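Local coordinates for protein 2-nitropropane dioxygenase (Streptomyces ansochromogenes, PDB 3BW2) that probably catalyses the FMN-dependent oxidative denitrification of alkyl nitronates with molecular oxygen, with propionate 3-nitronate as its presumed natural substrate, at residues Q202-E205 with P210-A213; P259-T264 with D313-A318; D296-H299 with L304-A307. One frame throughout, in Å; residues are numbered along the deposited sequence.

Contact 1. Residues Q202-E205 with P210-A213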
loop_
_atom_site.group_PDB
_atom_site.type_symbol
_atom_site.label_atom_id
_atom_site.label_comp_id
_atom_site.label_asym_id
_atom_site.label_seq_id
_atom_site.Cartn_x
_atom_site.Cartn_y
_atom_site.Cartn_z
ATOM N N GLN A 202 9.813 7.494 -2.153
ATOM C CA GLN A 202 11.140 6.898 -2.036
ATOM C C GLN A 202 11.859 6.892 -3.387
ATOM O O GLN A 202 13.034 7.248 -3.478
ATOM C CB GLN A 202 11.040 5.459 -1.515
ATOM C CG GLN A 202 10.564 5.315 -0.071
ATOM C CD GLN A 202 10.490 3.858 0.364
ATOM O OE1 GLN A 202 11.493 3.140 0.351
ATOM N NE2 GLN A 202 9.300 3.414 0.747
ATOM N N VAL A 203 11.149 6.478 -4.434
ATOM C CA VAL A 203 11.729 6.427 -5.768
ATOM C C VAL A 203 12.091 7.829 -6.260
ATOM O O VAL A 203 13.153 8.033 -6.841
ATOM C CB VAL A 203 10.762 5.756 -6.770
ATOM C CG1 VAL A 203 11.257 5.963 -8.205
ATOM C CG2 VAL A 203 10.656 4.268 -6.459
ATOM N N ARG A 204 11.211 8.794 -6.016
ATOM C CA ARG A 204 11.468 10.164 -6.444
ATOM C C ARG A 204 12.771 10.715 -5.849
ATOM O O ARG A 204 13.473 11.491 -6.504
ATOM C CB ARG A 204 10.278 11.070 -6.080
ATOM C CG ARG A 204 10.484 12.566 -6.353
ATOM C CD ARG A 204 11.368 12.828 -7.580
ATOM N NE ARG A 204 10.730 12.523 -8.857
ATOM C CZ ARG A 204 11.363 11.987 -9.901
ATOM N NH1 ARG A 204 12.653 11.680 -9.825
ATOM N NH2 ARG A 204 10.708 11.778 -11.035
ATOM N N GLU A 205 13.104 10.306 -4.628
ATOM C CA GLU A 205 14.329 10.781 -3.993
ATOM C C GLU A 205 15.537 9.898 -4.299
ATOM O O GLU A 205 16.676 10.273 -4.010
ATOM C CB GLU A 205 14.152 10.872 -2.473
ATOM C CG GLU A 205 12.983 11.734 -2.042
ATOM C CD GLU A 205 13.177 12.353 -0.670
ATOM O OE1 GLU A 205 13.844 11.730 0.185
ATOM O OE2 GLU A 205 12.648 13.463 -0.444
ATOM N N PRO A 210 12.204 10.624 -14.784
ATOM C CA PRO A 210 10.747 10.703 -14.613
ATOM C C PRO A 210 10.169 9.419 -14.035
ATOM O O PRO A 210 10.659 8.325 -14.322
ATOM C CB PRO A 210 10.247 10.959 -16.031
ATOM C CG PRO A 210 11.376 11.711 -16.656
ATOM C CD PRO A 210 12.577 10.938 -16.175
ATOM N N VAL A 211 9.118 9.555 -13.230
ATOM C CA VAL A 211 8.483 8.403 -12.606
ATOM C C VAL A 211 7.021 8.263 -13.010
ATOM O O VAL A 211 6.261 9.233 -12.983
ATOM C CB VAL A 211 8.535 8.501 -11.062
ATOM C CG1 VAL A 211 7.811 7.308 -10.434
ATOM C CG2 VAL A 211 9.984 8.570 -10.593
ATOM N N VAL A 212 6.637 7.049 -13.388
ATOM C CA VAL A 212 5.261 6.754 -13.755
ATOM C C VAL A 212 4.719 5.922 -12.596
ATOM O O VAL A 212 5.231 4.844 -12.309
ATOM C CB VAL A 212 5.188 5.947 -15.069
ATOM C CG1 VAL A 212 3.745 5.570 -15.379
ATOM C CG2 VAL A 212 5.767 6.782 -16.215
ATOM N N ALA A 213 3.699 6.440 -11.919
ATOM C CA ALA A 213 3.100 5.755 -10.777
ATOM C C ALA A 213 2.055 4.731 -11.207
ATOM O O ALA A 213 1.213 5.015 -12.056
ATOM C CB ALA A 213 2.470 6.787 -9.829
#
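Arg204 lays its guanidinium over Val211 while its helix neighbour Val203 meets the same valine with a methyl group, a small worked example of how a helix is fitted to the strand that follows it in a TIM barrel. The segment 202-205 belongs to helix 196-206, which completes a beta-alpha-beta crossover between the adjacent parallel strands 168-172 and 211-214. Val211 CG2 receives both residues. It sits under one face of the guanidinium, 3.3 Å from Arg204 NH2, and it also touches Val203 CG1 at 3.8 Å. The arginine approaches tightly, and Pro210 CA comes to the rim of the guanidinium, 3.7 Å from Arg204 NH2 and in its plane. To get there the chain leaves the helix with CG anti to the backbone N (chi1 174°), then bends at its second and third torsions; the second, at 33°, lies off a staggered value. A hydrogen bond from Arg204 NH2 to the backbone oxygen of Ile209, just before the strand, helps hold the end in place. Putting an alanine at Arg204 would probably leave that carbonyl without its arginine donor and uncover one side of the Val211 methyl. Further in, Val203 and Val211 both rest on Val169 of strand 168-172, and Val203 also packs on Ala158 of helix 155-163, so the apolar half of the contact joins the layer between helices and barrel. At the same end of the guanidinium, Arg204 NH2 passes 3.5 Å from Val211 N, one donor near another, with no bond between them.

Contact 2. Residues P259-T264 with D313-A318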
loop_
_atom_site.group_PDB
_atom_site.type_symbol
_atom_site.label_atom_id
_atom_site.label_comp_id
_atom_site.label_asym_id
_atom_site.label_seq_id
_atom_site.Cartn_x
_atom_site.Cartn_y
_atom_site.Cartn_z
ATOM N N PRO A 259 -19.740 -8.507 -5.609
ATOM C CA PRO A 259 -19.551 -8.572 -4.156
ATOM C C PRO A 259 -18.957 -9.899 -3.691
ATOM O O PRO A 259 -18.318 -9.965 -2.642
ATOM C CB PRO A 259 -20.961 -8.351 -3.615
ATOM C CG PRO A 259 -21.558 -7.432 -4.630
ATOM C CD PRO A 259 -21.106 -8.058 -5.935
ATOM N N LEU A 260 -19.167 -10.949 -4.477
ATOM C CA LEU A 260 -18.651 -12.273 -4.144
ATOM C C LEU A 260 -17.140 -12.372 -4.346
ATOM O O LEU A 260 -16.512 -13.359 -3.962
ATOM C CB LEU A 260 -19.361 -13.330 -4.987
ATOM C CG LEU A 260 -20.876 -13.357 -4.781
ATOM C CD1 LEU A 260 -21.502 -14.407 -5.689
ATOM C CD2 LEU A 260 -21.186 -13.655 -3.321
ATOM N N PHE A 261 -16.569 -11.343 -4.963
ATOM C CA PHE A 261 -15.131 -11.265 -5.210
ATOM C C PHE A 261 -14.715 -9.929 -4.607
ATOM O O PHE A 261 -14.103 -9.096 -5.270
ATOM C CB PHE A 261 -14.841 -11.260 -6.713
ATOM C CG PHE A 261 -15.131 -12.565 -7.395
ATOM C CD1 PHE A 261 -14.292 -13.659 -7.220
ATOM C CD2 PHE A 261 -16.244 -12.698 -8.217
ATOM C CE1 PHE A 261 -14.553 -14.867 -7.856
ATOM C CE2 PHE A 261 -16.515 -13.900 -8.857
ATOM C CZ PHE A 261 -15.668 -14.988 -8.677
ATOM N N ALA A 262 -15.060 -9.739 -3.341
ATOM C CA ALA A 262 -14.775 -8.495 -2.642
ATOM C C ALA A 262 -13.311 -8.197 -2.349
ATOM O O ALA A 262 -12.949 -7.035 -2.168
ATOM C CB ALA A 262 -15.575 -8.447 -1.344
ATOM N N ARG A 263 -12.461 -9.216 -2.310
ATOM C CA ARG A 263 -11.063 -8.958 -1.996
ATOM C C ARG A 263 -10.046 -9.527 -2.979
ATOM O O ARG A 263 -10.356 -10.410 -3.783
ATOM C CB ARG A 263 -10.763 -9.462 -0.578
ATOM C CG ARG A 263 -9.406 -9.048 -0.031
ATOM C CD ARG A 263 -9.414 -9.013 1.496
ATOM N NE ARG A 263 -9.774 -10.299 2.090
ATOM C CZ ARG A 263 -9.880 -10.513 3.399
ATOM N NH1 ARG A 263 -9.654 -9.524 4.256
ATOM N NH2 ARG A 263 -10.214 -11.713 3.854
ATOM N N THR A 264 -8.830 -8.993 -2.906
ATOM C CA THR A 264 -7.732 -9.430 -3.751
ATOM C C THR A 264 -6.574 -9.855 -2.860
ATOM O O THR A 264 -6.524 -9.514 -1.673
ATOM C CB THR A 264 -7.223 -8.300 -4.663
ATOM O OG1 THR A 264 -6.555 -7.311 -3.868
ATOM C CG2 THR A 264 -8.377 -7.646 -5.400
ATOM N N ASP A 313 -16.189 -20.040 -16.020
ATOM C CA ASP A 313 -16.020 -20.262 -14.583
ATOM C C ASP A 313 -14.925 -19.379 -13.986
ATOM O O ASP A 313 -13.742 -19.718 -14.030
ATOM C CB ASP A 313 -15.714 -21.742 -14.326
ATOM C CG ASP A 313 -15.379 -22.030 -12.872
ATOM O OD1 ASP A 313 -15.746 -21.222 -11.989
ATOM O OD2 ASP A 313 -14.751 -23.078 -12.615
ATOM N N ALA A 314 -15.338 -18.250 -13.420
ATOM C CA ALA A 314 -14.411 -17.295 -12.824
ATOM C C ALA A 314 -13.616 -17.851 -11.643
ATOM O O ALA A 314 -12.579 -17.300 -11.283
ATOM C CB ALA A 314 -15.176 -16.035 -12.391
ATOM N N GLN A 315 -14.089 -18.939 -11.043
ATOM C CA GLN A 315 -13.397 -19.524 -9.895
ATOM C C GLN A 315 -12.106 -20.253 -10.268
ATOM O O GLN A 315 -11.302 -20.583 -9.394
ATOM C CB GLN A 315 -14.314 -20.495 -9.148
ATOM C CG GLN A 315 -15.586 -19.886 -8.578
ATOM C CD GLN A 315 -15.322 -18.801 -7.548
ATOM O OE1 GLN A 315 -14.315 -18.824 -6.842
ATOM N NE2 GLN A 315 -16.240 -17.851 -7.448
ATOM N N GLY A 316 -11.904 -20.503 -11.559
ATOM C CA GLY A 316 -10.700 -21.194 -11.991
ATOM C C GLY A 316 -9.830 -20.323 -12.874
ATOM O O GLY A 316 -8.889 -20.795 -13.512
ATOM N N MET A 317 -10.140 -19.033 -12.902
ATOM C CA MET A 317 -9.394 -18.090 -13.721
ATOM C C MET A 317 -8.467 -17.196 -12.907
ATOM O O MET A 317 -8.664 -17.007 -11.702
ATOM C CB MET A 317 -10.369 -17.213 -14.508
ATOM C CG MET A 317 -11.212 -17.971 -15.519
ATOM S SD MET A 317 -12.507 -16.936 -16.206
ATOM C CE MET A 317 -11.535 -15.718 -17.063
ATOM N N ALA A 318 -7.454 -16.654 -13.579
ATOM C CA ALA A 318 -6.512 -15.737 -12.947
ATOM C C ALA A 318 -7.134 -14.349 -13.071
ATOM O O ALA A 318 -6.878 -13.623 -14.027
ATOM C CB ALA A 318 -5.161 -15.781 -13.666
#
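Phe261, Gln315 and Ala314 supply nearly all the surface buried where the loop segment 259-264 meets 313-318, a case of two irregular segments joined by one ring. Phe261 reaches out with the far end of its side chain: CZ lies 3.2 Å from Gln315 NE2, and the same CZ packs against Ala314 CB at 3.9 Å. Ring and amide planes are only 15° apart, yet the approach of NE2 is oblique, nearest to CZ and next to Phe261 CE1. The glutamine gets to the ring by folding: CG stands anti to the carbonyl carbon (chi1 -61°), and a bend at chi2 turns the amide toward Phe261. Its rotation is fixed by a hydrogen bond from Arg281 N to Gln315 OE1, which leaves NE2 on the side of the phenylalanine. The backbone beneath is shaped by an Asx turn, in which Asp313 OD1 accepts from Gln315 N at 3.0 Å, the donor coming from above the carboxylate plane. This turn presents Ala314 and Gln315 together to the ring. A further backbone bond, from Gly316 N to Asp313 O, closes the same bend. Around the ring, Phe261 also packs on Ala255 of helix 250-255 and Leu278 of strand 275-278, so the contact ties the approach to strand 264-267 to the loop that runs from helix 296-311 toward helix 333-350.

Contact 3. Residues D296-H299 with L304-A307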
loop_
_atom_site.group_PDB
_atom_site.type_symbol
_atom_site.label_atom_id
_atom_site.label_comp_id
_atom_site.label_asym_id
_atom_site.label_seq_id
_atom_site.Cartn_x
_atom_site.Cartn_y
_atom_site.Cartn_z
ATOM N N ASP A 296 7.384 -21.461 -15.183
ATOM C CA ASP A 296 7.063 -22.884 -15.075
ATOM C C ASP A 296 5.610 -23.122 -14.667
ATOM O O ASP A 296 4.876 -23.848 -15.341
ATOM C CB ASP A 296 7.988 -23.556 -14.059
ATOM C CG ASP A 296 9.457 -23.453 -14.445
ATOM O OD1 ASP A 296 9.965 -22.319 -14.572
ATOM O OD2 ASP A 296 10.100 -24.509 -14.617
ATOM N N VAL A 297 5.200 -22.516 -13.556
ATOM C CA VAL A 297 3.834 -22.679 -13.070
ATOM C C VAL A 297 2.833 -22.102 -14.066
ATOM O O VAL A 297 1.763 -22.673 -14.284
ATOM C CB VAL A 297 3.658 -22.012 -11.686
ATOM C CG1 VAL A 297 2.209 -22.099 -11.241
ATOM C CG2 VAL A 297 4.563 -22.707 -10.669
ATOM N N HIS A 298 3.188 -20.979 -14.681
ATOM C CA HIS A 298 2.316 -20.361 -15.670
ATOM C C HIS A 298 2.003 -21.337 -16.807
ATOM O O HIS A 298 0.851 -21.459 -17.228
ATOM C CB HIS A 298 2.960 -19.094 -16.241
ATOM C CG HIS A 298 2.252 -18.555 -17.442
ATOM N ND1 HIS A 298 2.576 -18.930 -18.729
ATOM C CD2 HIS A 298 1.200 -17.709 -17.552
ATOM C CE1 HIS A 298 1.755 -18.341 -19.578
ATOM N NE2 HIS A 298 0.910 -17.595 -18.889
ATOM N N HIS A 299 3.028 -22.026 -17.305
ATOM C CA HIS A 299 2.833 -22.996 -18.384
ATOM C C HIS A 299 1.966 -24.142 -17.880
ATOM O O HIS A 299 1.079 -24.638 -18.578
ATOM C CB HIS A 299 4.170 -23.585 -18.845
ATOM C CG HIS A 299 5.109 -22.584 -19.439
ATOM N ND1 HIS A 299 4.730 -21.702 -20.428
ATOM C CD2 HIS A 299 6.423 -22.353 -19.210
ATOM C CE1 HIS A 299 5.771 -20.970 -20.781
ATOM N NE2 HIS A 299 6.811 -21.344 -20.058
ATOM N N LEU A 304 -5.494 -25.097 -17.748
ATOM C CA LEU A 304 -6.571 -25.073 -16.760
ATOM C C LEU A 304 -7.346 -23.766 -16.878
ATOM O O LEU A 304 -8.580 -23.758 -16.900
ATOM C CB LEU A 304 -5.997 -25.214 -15.345
ATOM C CG LEU A 304 -5.250 -26.519 -15.047
ATOM C CD1 LEU A 304 -4.654 -26.473 -13.637
ATOM C CD2 LEU A 304 -6.201 -27.699 -15.189
ATOM N N ARG A 305 -6.615 -22.661 -16.965
ATOM C CA ARG A 305 -7.240 -21.354 -17.083
ATOM C C ARG A 305 -8.023 -21.205 -18.382
ATOM O O ARG A 305 -9.080 -20.579 -18.395
ATOM C CB ARG A 305 -6.184 -20.255 -16.965
ATOM C CG ARG A 305 -5.699 -20.038 -15.537
ATOM C CD ARG A 305 -4.630 -18.968 -15.482
ATOM N NE ARG A 305 -3.333 -19.488 -15.890
ATOM C CZ ARG A 305 -2.301 -18.726 -16.227
ATOM N NH1 ARG A 305 -2.419 -17.404 -16.215
ATOM N NH2 ARG A 305 -1.148 -19.288 -16.563
ATOM N N LYS A 306 -7.506 -21.774 -19.470
ATOM C CA LYS A 306 -8.199 -21.704 -20.756
ATOM C C LYS A 306 -9.529 -22.447 -20.655
ATOM O O LYS A 306 -10.556 -21.971 -21.131
ATOM C CB LYS A 306 -7.373 -22.351 -21.874
ATOM C CG LYS A 306 -6.110 -21.611 -22.284
ATOM C CD LYS A 306 -5.570 -22.208 -23.586
ATOM C CE LYS A 306 -4.270 -21.555 -24.027
ATOM N NZ LYS A 306 -3.131 -21.920 -23.140
ATOM N N ALA A 307 -9.496 -23.623 -20.044
ATOM C CA ALA A 307 -10.700 -24.428 -19.887
ATOM C C ALA A 307 -11.727 -23.693 -19.032
ATOM O O ALA A 307 -12.910 -23.641 -19.372
ATOM C CB ALA A 307 -10.350 -25.762 -19.251
#
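Arg305 reaches back along its own helix to His298, seven residues and about two turns earlier, and can be followed atom by atom. From CB, CG is placed anti to the carbonyl carbon (chi1 -75°), and the chain then runs extended through CD. On the way CG passes Gly316 O and CD rests on the methyl of Ala318, both from the loop that follows the helix. A bend at chi3 (-79°) next turns the guanidinium so that NH2 comes up against His298. CZ stays at some distance, 3.9 Å from His298 CD2, and NH1 is equally far from that carbon. NH2 does the work: it lies 3.0 Å from His298 CD2 and donates a weak hydrogen bond, also 3.0 Å, to His298 O. The N-H...O angle of 125° shows how bent that bond is. The imidazole and guanidinium planes stand 82° apart, with CD2 near the plane of the guanidinium at its edge. NH2 has a second weak partner in Thr301 OG1, so this nitrogen is shared between two weak bonds. The histidine ring is in turn stacked with Tyr44, which limits how it can turn. The result is an intrahelical side-chain-to-backbone contact spanning i to i+7 on the outside of helix 296-311 of the TIM-barrel enzyme, with the Arg305 side chain about 9 Å from the bound FMN.

In the fold
The three contacts lie at different places around the FMN of one TIM barrel. Contact 1 belongs to the barrel proper, where helix meets strand, and the Val211 side chain is about 12 Å from the bound FMN; contact 3 lies on the opposite side of the chain's centre, its centre 34 Å from that of contact 1. Contacts 2 and 3 are neighbours, centres 17 Å apart, and contact 3 is nested inside the loop that contact 2 closes. They meet directly, Ala318 CB being 3.7 Å from Arg305 CD. The Arg305 side chain comes within about 9 Å of FMN, nearer than Ala314 of contact 2 at about 14 Å.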